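Local atomic coordinates of putative uncharacterized protein (PDB entry 3I7T), a protein that is of unknown function but forms a homotrimer and belongs to the widespread YjgF/YER057c/UK114 (RidA) family. Residues A[22-26]-A[27-31]. Sequence-based numbering, arbitrary orientation.
Sequences AVRIG and PLVVV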
# COMPACT_ATOMS: atom_id res chain seq x y z
N ALA A 22 -9.78 -9.07 7.95
CA ALA A 22 -10.16 -7.66 8.08
C ALA A 22 -10.06 -7.20 9.53
O ALA A 22 -10.27 -7.98 10.46
CB ALA A 22 -11.55 -7.44 7.57
N VAL A 23 -9.74 -5.92 9.71
CA VAL A 23 -9.76 -5.32 11.04
C VAL A 23 -10.51 -4.01 10.96
O VAL A 23 -10.33 -3.25 10.00
CB VAL A 23 -8.32 -5.10 11.58
CG1 VAL A 23 -8.35 -4.42 12.96
CG2 VAL A 23 -7.61 -6.43 11.67
N ARG A 24 -11.37 -3.76 11.95
CA ARG A 24 -12.11 -2.50 12.09
C ARG A 24 -11.80 -1.84 13.45
O ARG A 24 -11.85 -2.50 14.48
CB ARG A 24 -13.63 -2.76 11.96
CG ARG A 24 -14.51 -1.55 12.38
CD ARG A 24 -16.01 -1.82 12.21
NE ARG A 24 -16.81 -0.58 12.27
CZ ARG A 24 -17.98 -0.42 11.66
NH1 ARG A 24 -18.50 -1.42 10.94
NH2 ARG A 24 -18.62 0.73 11.75
N ILE A 25 -11.42 -0.56 13.44
CA ILE A 25 -11.40 0.28 14.65
C ILE A 25 -11.91 1.65 14.26
O ILE A 25 -11.50 2.18 13.24
CB ILE A 25 -9.99 0.54 15.25
CG1 ILE A 25 -8.95 -0.37 14.66
CG2 ILE A 25 -10.02 0.63 16.79
CD1 ILE A 25 -8.31 0.27 13.45
N GLY A 26 -12.77 2.24 15.06
CA GLY A 26 -13.45 3.43 14.58
C GLY A 26 -14.15 3.16 13.25
O GLY A 26 -14.75 2.10 13.04
N PRO A 27 -14.08 4.12 12.33
CA PRO A 27 -14.85 3.92 11.11
C PRO A 27 -14.00 3.22 10.05
O PRO A 27 -14.51 2.83 8.99
CB PRO A 27 -15.17 5.36 10.68
CG PRO A 27 -13.97 6.18 11.21
CD PRO A 27 -13.24 5.32 12.25
N LEU A 28 -12.72 3.06 10.36
CA LEU A 28 -11.79 2.36 9.47
C LEU A 28 -11.97 0.85 9.46
O LEU A 28 -12.04 0.21 10.51
CB LEU A 28 -10.36 2.66 9.91
CG LEU A 28 -9.29 2.15 8.95
CD1 LEU A 28 -9.50 2.79 7.57
CD2 LEU A 28 -7.87 2.43 9.49
N VAL A 29 -12.03 0.28 8.25
CA VAL A 29 -11.89 -1.17 8.04
C VAL A 29 -10.79 -1.40 7.01
O VAL A 29 -10.86 -0.89 5.88
CB VAL A 29 -13.20 -1.81 7.57
CG1 VAL A 29 -13.04 -3.30 7.38
CG2 VAL A 29 -14.33 -1.52 8.58
N VAL A 30 -9.75 -2.14 7.40
CA VAL A 30 -8.74 -2.58 6.43
C VAL A 30 -8.87 -4.07 6.11
O VAL A 30 -9.18 -4.88 6.98
CB VAL A 30 -7.30 -2.26 6.89
CG1 VAL A 30 -7.14 -0.76 7.01
CG2 VAL A 30 -6.99 -2.93 8.21
N VAL A 31 -8.65 -4.41 4.85
CA VAL A 31 -8.76 -5.77 4.38
C VAL A 31 -7.40 -6.25 3.85
O VAL A 31 -6.69 -5.52 3.13
CB VAL A 31 -9.88 -5.88 3.30
CG1 VAL A 31 -10.13 -7.35 2.88
CG2 VAL A 31 -11.17 -5.28 3.84
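Arg24 and Val29 face each other as a non-hydrogen-bonded pair in a beta hairpin with a two-residue loop, whose strands 22-25 and 28-31 are joined by a type II' turn from Ile25 to Leu28. With CG anti to the backbone N (chi1 168°), Arg24 runs out extended across Val29. Arg24 CB lies 3.7 Å from Val29 CG2, Arg24 CG packs on the same methyl and passes 3.6 Å from Leu28 O, and Arg24 CD is still 4.0 Å from that methyl. Farther out, NE makes a weak hydrogen bond back to Gly26 O in the turn, and NH1 is held by the carbonyl of Ala59, just beyond helix 41-58. Ala22, Val29 and Val31 lie on the same face as Arg24 and pack against that helix. Val23, Ile25 and Val30, on the reverse face, meet a neighbouring subunit of the trimer, Val23 on its Val96 and Ile25 on its Val67. Gly26 takes up the positive phi (55°) of the turn. Across it Leu28 N gives a weak bond to Ile25 O, while Ile25 N donates to Leu28 O at 3.1 Å. Val23 and Val30 exchange two straighter backbone bonds, and Val23 O, which accepts Val30 N at 2.9 Å, also receives a CA-H...O contact from Val29 CA at 3.3 Å.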